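Local structure of uncharacterized protein (Azotobacter vinelandii, 6RK0) at residues 140-145 and 219-224; 61-66 and 134-139; 37-42 and 90-95. The protein is a flavocytochrome that binds FAD and heme b and probably works as a low-potential terminal oxidase associated with the iron-only nitrogenase. All coordinates share one frame; numbering follows the deposited sequence.

Interaction 1 of 3, residues 140-145 and 219-224; sequences LIPGEW and ILKFRL
Leu140 and Phe222 lie alongside each other, pointing the same way, and the methyl CD2 of Leu140 comes within 3.9 Å of Phe222 CE1. The phenyl group reaches this place with its CG anti to the backbone N (chi1 167°). Leu140 O sits at the edge of the same ring, in its plane, and also receives a CA-H...O contact from Phe222 CA at 3.6 Å.

One residue further, Ile141 leaves the helix and begins a type II turn that runs to Glu144. Its CG2 crosses the side chain of Ile219 at a slant and touches Ile219 CD1 at 3.8 Å. Ile219 starts out pointing away from this turn, but a bend at chi2 (-49°) swings CD1 back between Ile141 and Glu144. There the methyl also meets a carboxylate oxygen, with Glu144 OE1 3.7 Å from Ile219 CD1. The charge of that group is taken up by Arg147. On the more exposed side, Pro142 CD rests 4.1 Å from Lys221 CB, while the ammonium end of Lys221 runs on to Asp218.

The polar link between the segments is a water, which donates to Leu140 O at 3.0 Å and accepts from Arg223 N at 3.1 Å. Leu140 and Trp145 also belong to the heme pocket, and Ile100 of the second subunit packs on Ile141. The late 219-224 segment is therefore joined to the end of a heme-lining helix by branched and aromatic carbons, with one water satisfying backbone groups on both sides and the charged ends paired elsewhere.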
loop_
_atom_site.group_PDB
_atom_site.type_symbol
_atom_site.label_atom_id
_atom_site.label_comp_id
_atom_site.label_asym_id
_atom_site.label_seq_id
_atom_site.Cartn_x
_atom_site.Cartn_y
_atom_site.Cartn_z
ATOM N N LEU A 140 -5.948 14.470 -10.651
ATOM C CA LEU A 140 -4.745 13.781 -11.112
ATOM C C LEU A 140 -4.055 14.573 -12.211
ATOM O O LEU A 140 -2.833 14.757 -12.168
ATOM C CB LEU A 140 -5.108 12.401 -11.635
ATOM C CG LEU A 140 -5.632 11.455 -10.564
ATOM C CD1 LEU A 140 -6.127 10.201 -11.228
ATOM C CD2 LEU A 140 -4.561 11.163 -9.518
ATOM N N ILE A 141 -4.821 15.046 -13.197
ATOM C CA ILE A 141 -4.257 15.759 -14.347
ATOM C C ILE A 141 -5.111 16.998 -14.557
ATOM O O ILE A 141 -6.268 16.877 -14.982
ATOM C CB ILE A 141 -4.229 14.910 -15.625
ATOM C CG1 ILE A 141 -3.384 13.624 -15.456
ATOM C CG2 ILE A 141 -3.687 15.753 -16.797
ATOM C CD1 ILE A 141 -3.647 12.597 -16.512
ATOM N N PRO A 142 -4.592 18.206 -14.298
ATOM C CA PRO A 142 -5.426 19.400 -14.458
ATOM C C PRO A 142 -5.984 19.501 -15.876
ATOM O O PRO A 142 -5.288 19.235 -16.865
ATOM C CB PRO A 142 -4.461 20.556 -14.152
ATOM C CG PRO A 142 -3.426 19.954 -13.242
ATOM C CD PRO A 142 -3.253 18.542 -13.764
ATOM N N GLY A 143 -7.269 19.862 -15.950
ATOM C CA GLY A 143 -7.942 20.134 -17.208
ATOM C C GLY A 143 -8.222 18.906 -18.058
ATOM O O GLY A 143 -8.678 19.041 -19.197
ATOM N N GLU A 144 -7.977 17.696 -17.542
ATOM C CA GLU A 144 -8.020 16.536 -18.401
ATOM C C GLU A 144 -9.435 16.135 -18.800
ATOM O O GLU A 144 -9.648 15.720 -19.946
ATOM C CB GLU A 144 -7.277 15.388 -17.760
ATOM C CG GLU A 144 -7.161 14.168 -18.628
ATOM C CD GLU A 144 -6.204 14.296 -19.808
ATOM O OE1 GLU A 144 -5.580 15.369 -20.056
ATOM O OE2 GLU A 144 -6.123 13.254 -20.513
ATOM N N TRP A 145 -10.402 16.207 -17.885
ATOM C CA TRP A 145 -11.747 15.690 -18.153
ATOM C C TRP A 145 -12.331 16.296 -19.428
ATOM O O TRP A 145 -12.945 15.599 -20.251
ATOM C CB TRP A 145 -12.633 15.978 -16.953
ATOM C CG TRP A 145 -14.079 15.549 -17.088
ATOM C CD1 TRP A 145 -15.101 16.249 -17.683
ATOM C CD2 TRP A 145 -14.670 14.334 -16.571
ATOM N NE1 TRP A 145 -16.262 15.544 -17.565
ATOM C CE2 TRP A 145 -16.023 14.362 -16.900
ATOM C CE3 TRP A 145 -14.179 13.224 -15.883
ATOM C CZ2 TRP A 145 -16.899 13.349 -16.521
ATOM C CZ3 TRP A 145 -15.040 12.202 -15.506
ATOM C CH2 TRP A 145 -16.394 12.275 -15.825
ATOM N N ILE A 219 -0.209 16.761 -18.521
ATOM C CA ILE A 219 0.120 15.380 -18.136
ATOM C C ILE A 219 1.341 15.355 -17.236
ATOM O O ILE A 219 1.438 14.510 -16.332
ATOM C CB ILE A 219 0.349 14.512 -19.406
ATOM C CG1 ILE A 219 -0.843 14.443 -20.376
ATOM C CG2 ILE A 219 0.764 13.101 -19.036
ATOM C CD1 ILE A 219 -2.125 14.148 -19.810
ATOM N N LEU A 220 2.298 16.273 -17.468
ATOM C CA LEU A 220 3.545 16.312 -16.705
ATOM C C LEU A 220 3.339 16.818 -15.290
ATOM O O LEU A 220 4.266 16.733 -14.479
ATOM C CB LEU A 220 4.618 17.155 -17.408
ATOM C CG LEU A 220 5.007 16.664 -18.806
ATOM C CD1 LEU A 220 5.967 17.607 -19.479
ATOM C CD2 LEU A 220 5.603 15.284 -18.761
ATOM N N LYS A 221 2.159 17.324 -14.971
ATOM C CA LYS A 221 1.844 17.772 -13.622
ATOM C C LYS A 221 1.415 16.641 -12.684
ATOM O O LYS A 221 1.429 16.824 -11.461
ATOM C CB LYS A 221 0.794 18.881 -13.671
ATOM C CG LYS A 221 1.299 20.140 -14.369
ATOM C CD LYS A 221 0.339 21.296 -14.213
ATOM C CE LYS A 221 0.933 22.591 -14.760
ATOM N NZ LYS A 221 1.256 22.493 -16.214
ATOM N N PHE A 222 1.052 15.474 -13.207
ATOM C CA PHE A 222 0.717 14.364 -12.326
ATOM C C PHE A 222 1.941 14.012 -11.477
ATOM O O PHE A 222 3.046 13.863 -12.007
ATOM C CB PHE A 222 0.257 13.155 -13.130
ATOM C CG PHE A 222 0.194 11.903 -12.303
ATOM C CD1 PHE A 222 -0.842 11.688 -11.393
ATOM C CD2 PHE A 222 1.219 10.987 -12.349
ATOM C CE1 PHE A 222 -0.863 10.574 -10.586
ATOM C CE2 PHE A 222 1.178 9.850 -11.550
ATOM C CZ PHE A 222 0.143 9.662 -10.677
ATOM N N ARG A 223 1.727 13.830 -10.174
ATOM C CA ARG A 223 2.809 13.488 -9.249
ATOM C C ARG A 223 2.220 12.690 -8.104
ATOM O O ARG A 223 1.008 12.724 -7.884
ATOM C CB ARG A 223 3.508 14.753 -8.722
ATOM C CG ARG A 223 2.574 15.781 -8.083
ATOM C CD ARG A 223 2.323 15.547 -6.591
ATOM N NE ARG A 223 3.596 15.381 -5.872
ATOM C CZ ARG A 223 3.782 14.656 -4.765
ATOM N NH1 ARG A 223 2.774 14.086 -4.116
ATOM N NH2 ARG A 223 5.012 14.546 -4.275
ATOM N N LEU A 224 3.088 11.988 -7.361
ATOM C CA LEU A 224 2.619 11.281 -6.174
ATOM C C LEU A 224 3.805 11.062 -5.247
ATOM O O LEU A 224 4.968 11.041 -5.665
ATOM C CB LEU A 224 1.927 9.928 -6.463
ATOM C CG LEU A 224 2.823 8.731 -6.826
ATOM C CD1 LEU A 224 1.990 7.466 -6.854
ATOM C CD2 LEU A 224 3.557 8.922 -8.150
HETATM O O HOH W 1 -1.205 14.660 -9.638
#

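Interaction 2 of 3, residues 61-66 and 134-139; sequences FFWREG and RNFVDG. With HEM (protoporphyrin IX containing Fe), chain C.
Phe136, on helix 126-140, lies between Trp63 of strand 54-65 and the heme, so this contact forms part of the wall of the heme pocket in a fold of the pyridoxamine 5'-phosphate oxidase type. The six-membered ring of Trp63 and the Phe136 ring form an offset stack, their planes 14° apart and their centroids separated by 4.4 Å. The offset leaves Phe136 CB over the middle of the benzene half of the indole, 3.5 Å from the centroid of the Trp63 six-membered ring, a CH-pi contact made almost along the normal. Packing is closest where Trp63 CE3 meets Phe136 CD1 at 3.3 Å. The phenyl CG is anti to the backbone N (chi1 175°), which carries the ring out from the helix to lie between Trp63 and the heme; its opposite face carries the heme vinyl, and Phe136 CE2 comes to 3.4 Å from HEM C3B. His72, the axial ligand of the heme iron, also meets the Phe136 ring, so the layer reaches the iron's own ligand. In one of its two conformers the Phe61 side chain also packs on Phe136, and the backbone N of Phe61 bonds to the flavin.

Further along the strand, Glu65 OE2 takes two donors from opposite faces of its carboxylate plane. Asn135 ND2 gives the shorter bond to Glu65 OE2, 2.8 Å, coming from well above that plane; Trp63 NE1 reaches Glu65 OE2 at 3.1 Å, on the anti side and in the plane of the indole. Lys132 pairs with the other oxygen, OE1. The indole is thus fixed in rotation by an N-H bond at its edge as well as by the stack on its face, and the carboxylate, which nearby Lys132 would be expected to favour as the anion, ties strand to helix behind the aromatic layer.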
loop_
_atom_site.group_PDB
_atom_site.type_symbol
_atom_site.label_atom_id
_atom_site.label_comp_id
_atom_site.label_asym_id
_atom_site.label_seq_id
_atom_site.Cartn_x
_atom_site.Cartn_y
_atom_site.Cartn_z
ATOM N N PHE A 61 -7.707 3.565 -5.766
ATOM C CA PHE A 61 -7.447 5.001 -5.785
ATOM C C PHE A 61 -8.460 5.737 -4.910
ATOM O O PHE A 61 -9.577 5.250 -4.697
ATOM C CB PHE A 61 -7.468 5.541 -7.220
ATOM C CG PHE A 61 -6.095 5.525 -7.886
ATOM C CD1 PHE A 61 -5.106 4.556 -7.533
ATOM C CD2 PHE A 61 -5.711 6.558 -8.694
ATOM C CE1 PHE A 61 -3.832 4.552 -8.143
ATOM C CE2 PHE A 61 -4.471 6.557 -9.322
ATOM C CZ PHE A 61 -3.524 5.569 -9.044
ATOM N N PHE A 62 -8.077 6.927 -4.427
ATOM C CA PHE A 62 -9.016 7.784 -3.711
ATOM C C PHE A 62 -8.655 9.225 -3.942
ATOM O O PHE A 62 -7.536 9.549 -4.353
ATOM C CB PHE A 62 -9.020 7.488 -2.187
ATOM C CG PHE A 62 -7.805 8.040 -1.490
ATOM C CD1 PHE A 62 -6.566 7.415 -1.592
ATOM C CD2 PHE A 62 -7.861 9.266 -0.857
ATOM C CE1 PHE A 62 -5.442 7.978 -1.056
ATOM C CE2 PHE A 62 -6.731 9.849 -0.311
ATOM C CZ PHE A 62 -5.520 9.204 -0.402
ATOM N N TRP A 63 -9.629 10.099 -3.661
ATOM C CA TRP A 63 -9.377 11.530 -3.720
ATOM C C TRP A 63 -10.076 12.208 -2.546
ATOM O O TRP A 63 -11.063 11.696 -2.024
ATOM C CB TRP A 63 -9.768 12.145 -5.069
ATOM C CG TRP A 63 -11.213 12.169 -5.401
ATOM C CD1 TRP A 63 -12.029 13.284 -5.371
ATOM C CD2 TRP A 63 -12.047 11.083 -5.884
ATOM N NE1 TRP A 63 -13.288 12.935 -5.784
ATOM C CE2 TRP A 63 -13.330 11.614 -6.127
ATOM C CE3 TRP A 63 -11.822 9.730 -6.174
ATOM C CZ2 TRP A 63 -14.383 10.817 -6.640
ATOM C CZ3 TRP A 63 -12.857 8.948 -6.711
ATOM C CH2 TRP A 63 -14.124 9.498 -6.907
ATOM N N ARG A 64 -9.561 13.358 -2.134
ATOM C CA ARG A 64 -10.141 14.102 -1.027
ATOM C C ARG A 64 -10.848 15.340 -1.551
ATOM O O ARG A 64 -10.323 16.056 -2.415
ATOM C CB ARG A 64 -9.059 14.540 -0.039
ATOM C CG ARG A 64 -9.627 15.224 1.201
ATOM C CD ARG A 64 -8.587 15.638 2.218
ATOM N NE ARG A 64 -7.680 16.693 1.784
ATOM C CZ ARG A 64 -7.943 17.988 1.914
ATOM N NH1 ARG A 64 -9.106 18.415 2.408
ATOM N NH2 ARG A 64 -7.016 18.865 1.580
ATOM N N GLU A 65 -12.035 15.602 -1.018
ATOM C CA GLU A 65 -12.707 16.905 -1.192
ATOM C C GLU A 65 -13.087 17.392 0.202
ATOM O O GLU A 65 -13.968 16.808 0.848
ATOM C CB GLU A 65 -13.949 16.798 -2.079
ATOM C CG GLU A 65 -13.676 16.231 -3.440
ATOM C CD GLU A 65 -14.896 16.228 -4.328
ATOM O OE1 GLU A 65 -15.918 16.942 -4.011
ATOM O OE2 GLU A 65 -14.857 15.534 -5.392
ATOM N N GLY A 66 -12.390 18.419 0.686
ATOM C CA GLY A 66 -12.714 18.923 2.013
ATOM C C GLY A 66 -12.556 17.841 3.064
ATOM O O GLY A 66 -11.498 17.198 3.180
ATOM N N ARG A 134 -15.467 13.876 -12.121
ATOM C CA ARG A 134 -14.650 14.873 -12.804
ATOM C C ARG A 134 -13.598 15.454 -11.857
ATOM O O ARG A 134 -12.450 15.679 -12.259
ATOM C CB ARG A 134 -15.534 15.973 -13.408
ATOM C CG ARG A 134 -14.709 17.073 -14.078
ATOM C CD ARG A 134 -15.524 18.016 -14.962
ATOM N NE ARG A 134 -14.645 18.941 -15.706
ATOM C CZ ARG A 134 -14.987 19.664 -16.778
ATOM N NH1 ARG A 134 -16.236 19.656 -17.281
ATOM N NH2 ARG A 134 -14.064 20.444 -17.349
ATOM N N ASN A 135 -13.960 15.676 -10.582
ATOM C CA ASN A 135 -12.982 16.165 -9.621
ATOM C C ASN A 135 -11.839 15.168 -9.463
ATOM O O ASN A 135 -10.680 15.571 -9.328
ATOM C CB ASN A 135 -13.659 16.383 -8.267
ATOM C CG ASN A 135 -14.681 17.505 -8.267
ATOM O OD1 ASN A 135 -14.635 18.423 -9.093
ATOM N ND2 ASN A 135 -15.604 17.449 -7.302
ATOM N N PHE A 136 -12.150 13.866 -9.459
ATOM C CA PHE A 136 -11.105 12.837 -9.361
ATOM C C PHE A 136 -10.125 12.961 -10.521
ATOM O O PHE A 136 -8.903 13.051 -10.324
ATOM C CB PHE A 136 -11.810 11.484 -9.371
ATOM C CG PHE A 136 -10.930 10.262 -9.396
ATOM C CD1 PHE A 136 -9.713 10.190 -8.727
ATOM C CD2 PHE A 136 -11.388 9.148 -10.105
ATOM C CE1 PHE A 136 -8.969 8.986 -8.762
ATOM C CE2 PHE A 136 -10.662 7.944 -10.110
ATOM C CZ PHE A 136 -9.453 7.891 -9.431
ATOM N N VAL A 137 -10.636 12.960 -11.754
ATOM C CA VAL A 137 -9.757 12.979 -12.913
ATOM C C VAL A 137 -8.919 14.252 -12.935
ATOM O O VAL A 137 -7.703 14.196 -13.146
ATOM C CB VAL A 137 -10.608 12.826 -14.198
ATOM C CG1 VAL A 137 -9.797 13.145 -15.444
ATOM C CG2 VAL A 137 -11.236 11.443 -14.253
ATOM N N ASP A 138 -9.556 15.408 -12.739
ATOM C CA ASP A 138 -8.823 16.660 -12.824
ATOM C C ASP A 138 -7.909 16.899 -11.640
ATOM O O ASP A 138 -6.967 17.698 -11.742
ATOM C CB ASP A 138 -9.802 17.827 -13.015
ATOM C CG ASP A 138 -10.333 17.867 -14.429
ATOM O OD1 ASP A 138 -10.027 17.007 -15.277
ATOM O OD2 ASP A 138 -11.064 18.838 -14.738
ATOM N N GLY A 139 -8.130 16.166 -10.535
ATOM C CA GLY A 139 -7.182 16.179 -9.436
ATOM C C GLY A 139 -5.900 15.428 -9.735
ATOM O O GLY A 139 -4.865 15.700 -9.132
HETATM C CHA HEM C . -12.783 0.268 -12.241
HETATM C CHB HEM C . -8.986 3.189 -12.181
HETATM C CHC HEM C . -11.818 6.838 -13.568
HETATM C CHD HEM C . -15.540 3.852 -13.915
HETATM C C1A HEM C . -11.512 0.763 -12.128
HETATM C C2A HEM C . -10.367 -0.051 -11.737
HETATM C C3A HEM C . -9.291 0.757 -11.708
HETATM C C4A HEM C . -9.783 2.073 -12.089
HETATM C CMA HEM C . -7.854 0.444 -11.396
HETATM C CAA HEM C . -10.382 -1.561 -11.457
HETATM C CBA HEM C . -10.362 -2.425 -12.747
HETATM C CGA HEM C . -9.902 -3.806 -12.360
HETATM O O1A HEM C . -8.719 -4.213 -12.643
HETATM O O2A HEM C . -10.711 -4.542 -11.705
HETATM C C1B HEM C . -9.402 4.434 -12.574
HETATM C C2B HEM C . -8.571 5.615 -12.608
HETATM C C3B HEM C . -9.375 6.620 -12.983
HETATM C C4B HEM C . -10.708 6.090 -13.198
HETATM C CMB HEM C . -7.090 5.603 -12.249
HETATM C CAB HEM C . -9.083 8.085 -13.208
HETATM C CBB HEM C . -7.875 8.632 -13.284
HETATM C C1C HEM C . -13.073 6.345 -13.778
HETATM C C2C HEM C . -14.191 7.129 -14.207
HETATM C C3C HEM C . -15.225 6.295 -14.357
HETATM C C4C HEM C . -14.764 4.981 -13.989
HETATM C CMC HEM C . -14.146 8.639 -14.386
HETATM C CAC HEM C . -16.624 6.595 -14.820
HETATM C CBC HEM C . -16.845 7.522 -15.781
HETATM C C1D HEM C . -15.129 2.610 -13.443
HETATM C C2D HEM C . -15.971 1.456 -13.327
HETATM C C3D HEM C . -15.214 0.461 -12.859
HETATM C C4D HEM C . -13.874 0.991 -12.673
HETATM C CMD HEM C . -17.456 1.396 -13.677
HETATM C CAD HEM C . -15.610 -0.991 -12.628
HETATM C CBD HEM C . -15.292 -1.834 -13.878
HETATM C CGD HEM C . -15.879 -3.228 -13.753
HETATM O O1D HEM C . -15.243 -4.112 -13.146
HETATM O O2D HEM C . -17.007 -3.456 -14.247
HETATM N NA HEM C . -11.136 2.059 -12.346
HETATM N NB HEM C . -10.691 4.725 -12.942
HETATM N NC HEM C . -13.442 5.041 -13.656
HETATM N ND HEM C . -13.852 2.319 -13.048
HETATM FE FE HEM C . -12.316 3.551 -12.976
HETATM O O HOH W 2 -11.817 3.034 -14.964
#

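Interaction 3 of 3, residues 37-42 and 90-95; sequences AILDAT and LTVSLL
Thr42 and Val92 make the tight spot: the methyl groups Thr42 CG2 and Val92 CG1 are 3.3 Å apart, tighter than usual van der Waals contact between carbons. The two side chains slide past each other in opposite directions. Thr42 holds its hydroxyl anti to the backbone N (chi1 180°), which leaves CG2 wedged between N and the carbonyl carbon and turned onto the valine. The second valine methyl is met from another direction, by a side chain crossing at about a right angle, where Leu39 CD2 is 3.8 Å from Val92 CG2. Leu94 faces Thr42 tip to tip, with Leu94 CD2 3.8 Å from Thr42 CB, and its other methyl, CD1, lies 3.8 Å from Ala41 CB.

Elsewhere the fit is slacker. Ile38 packs at longer range, its CG2 4.5 Å from Val92 CG1. On the side of the threonine hydroxyl a water bridges the segments: Thr42 OG1 donates to it at 2.8 Å, and the water in turn donates to Ser93 O at 2.8 Å. The same hydroxyl has a weak bond with Leu44 N.

Helix 32-40 and the residues that follow it rest on Val92 and Leu94 of strand 88-100. Val92 is shared with Phe62 of strand 54-65, Ala45 of strand 44-51 and Val114 of strand 108-118, while Leu39 reaches Val69 of strand 68-74. Thr91 and Ser93 turn the other way, to the second subunit, where they bond to Val57 O and His46 NE2; the strand is therefore packed by its own helix on one face and by the partner chain on the other.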
loop_
_atom_site.group_PDB
_atom_site.type_symbol
_atom_site.label_atom_id
_atom_site.label_comp_id
_atom_site.label_asym_id
_atom_site.label_seq_id
_atom_site.Cartn_x
_atom_site.Cartn_y
_atom_site.Cartn_z
ATOM N N ALA A 37 -2.506 16.346 4.861
ATOM C CA ALA A 37 -1.240 16.335 4.139
ATOM C C ALA A 37 -0.867 14.934 3.680
ATOM O O ALA A 37 -0.299 14.763 2.590
ATOM C CB ALA A 37 -0.122 16.920 4.986
ATOM N N ILE A 38 -1.173 13.906 4.478
ATOM C CA ILE A 38 -0.888 12.542 4.045
ATOM C C ILE A 38 -1.852 12.132 2.939
ATOM O O ILE A 38 -1.446 11.602 1.900
ATOM C CB ILE A 38 -0.920 11.576 5.242
ATOM C CG1 ILE A 38 0.143 11.952 6.289
ATOM C CG2 ILE A 38 -0.721 10.150 4.774
ATOM C CD1 ILE A 38 0.069 11.205 7.610
ATOM N N LEU A 39 -3.146 12.399 3.136
ATOM C CA LEU A 39 -4.130 12.044 2.120
ATOM C C LEU A 39 -3.841 12.740 0.789
ATOM O O LEU A 39 -4.087 12.175 -0.278
ATOM C CB LEU A 39 -5.515 12.419 2.609
ATOM C CG LEU A 39 -6.045 11.639 3.817
ATOM C CD1 LEU A 39 -7.369 12.240 4.248
ATOM C CD2 LEU A 39 -6.194 10.145 3.488
ATOM N N ASP A 40 -3.327 13.965 0.831
ATOM C CA ASP A 40 -3.123 14.730 -0.383
ATOM C C ASP A 40 -1.855 14.310 -1.116
ATOM O O ASP A 40 -1.669 14.706 -2.258
ATOM C CB ASP A 40 -3.057 16.220 -0.063
ATOM C CG ASP A 40 -4.398 16.798 0.362
ATOM O OD1 ASP A 40 -5.433 16.114 0.193
ATOM O OD2 ASP A 40 -4.399 17.954 0.868
ATOM N N ALA A 41 -0.984 13.528 -0.491
ATOM C CA ALA A 41 0.306 13.169 -1.050
ATOM C C ALA A 41 0.278 11.979 -1.993
ATOM O O ALA A 41 1.282 11.745 -2.680
ATOM C CB ALA A 41 1.307 12.900 0.057
ATOM N N THR A 42 -0.814 11.221 -2.049
ATOM C CA THR A 42 -0.809 9.945 -2.742
ATOM C C THR A 42 -2.228 9.594 -3.156
ATOM O O THR A 42 -3.169 9.932 -2.448
ATOM C CB THR A 42 -0.216 8.851 -1.839
ATOM O OG1 THR A 42 -0.251 7.624 -2.574
ATOM C CG2 THR A 42 -0.953 8.702 -0.515
ATOM N N LEU A 90 -10.116 2.667 6.161
ATOM C CA LEU A 90 -9.425 3.070 4.930
ATOM C C LEU A 90 -8.029 3.521 5.361
ATOM O O LEU A 90 -7.884 4.490 6.124
ATOM C CB LEU A 90 -10.220 4.156 4.210
ATOM C CG LEU A 90 -9.683 4.579 2.844
ATOM C CD1 LEU A 90 -10.810 5.160 1.995
ATOM C CD2 LEU A 90 -8.535 5.591 2.983
ATOM N N THR A 91 -7.004 2.792 4.919
ATOM C CA THR A 91 -5.625 3.071 5.281
ATOM C C THR A 91 -4.887 3.642 4.089
ATOM O O THR A 91 -4.986 3.122 2.965
ATOM C CB THR A 91 -4.944 1.786 5.789
ATOM O OG1 THR A 91 -5.589 1.435 7.015
ATOM C CG2 THR A 91 -3.445 1.980 5.994
ATOM N N VAL A 92 -4.087 4.678 4.330
ATOM C CA VAL A 92 -3.217 5.259 3.327
ATOM C C VAL A 92 -1.825 5.248 3.904
ATOM O O VAL A 92 -1.573 5.869 4.943
ATOM C CB VAL A 92 -3.663 6.682 2.950
ATOM C CG1 VAL A 92 -2.666 7.278 1.972
ATOM C CG2 VAL A 92 -5.073 6.656 2.358
ATOM N N SER A 93 -0.905 4.560 3.228
ATOM C CA SER A 93 0.479 4.454 3.683
ATOM C C SER A 93 1.433 4.996 2.626
ATOM O O SER A 93 1.243 4.801 1.423
ATOM C CB SER A 93 0.885 3.037 4.048
ATOM O OG SER A 93 0.681 2.168 3.007
ATOM N N LEU A 94 2.526 5.593 3.096
ATOM C CA LEU A 94 3.682 5.971 2.284
ATOM C C LEU A 94 4.937 5.502 2.979
ATOM O O LEU A 94 5.217 5.896 4.122
ATOM C CB LEU A 94 3.745 7.462 1.987
ATOM C CG LEU A 94 2.706 7.957 0.988
ATOM C CD1 LEU A 94 2.627 9.466 0.999
ATOM C CD2 LEU A 94 2.981 7.421 -0.418
ATOM N N LEU A 95 5.726 4.692 2.279
ATOM C CA LEU A 95 7.039 4.237 2.746
ATOM C C LEU A 95 8.089 5.250 2.312
ATOM O O LEU A 95 8.249 5.512 1.114
ATOM C CB LEU A 95 7.315 2.848 2.175
ATOM C CG LEU A 95 8.699 2.294 2.445
ATOM C CD1 LEU A 95 9.008 2.188 3.962
ATOM C CD2 LEU A 95 8.827 0.924 1.774
HETATM O O HOH W 3 -0.123 5.378 -0.899
#

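Interactions 2 and 3 interlock along the chain, their segments coming in the order 37-42, 61-66, 90-95 and 134-139, and both reach the same antiparallel sheet. Their centres are about 14 Å apart, and the Arg64 to Asp40 salt bridge joins them. Interaction 1 follows in sequence: residues 140-145 continue directly from 134-139, and Asp138 probably accepts a hydrogen bond from the backbone of Trp145. Interaction 1 lies about 11 Å from interaction 2 and about 18 Å from interaction 3, centre to centre. Together they run from the helix-covered sheet, through the aromatic wall beside heme and flavin, to the C-terminal segment, with the second subunit touching all three.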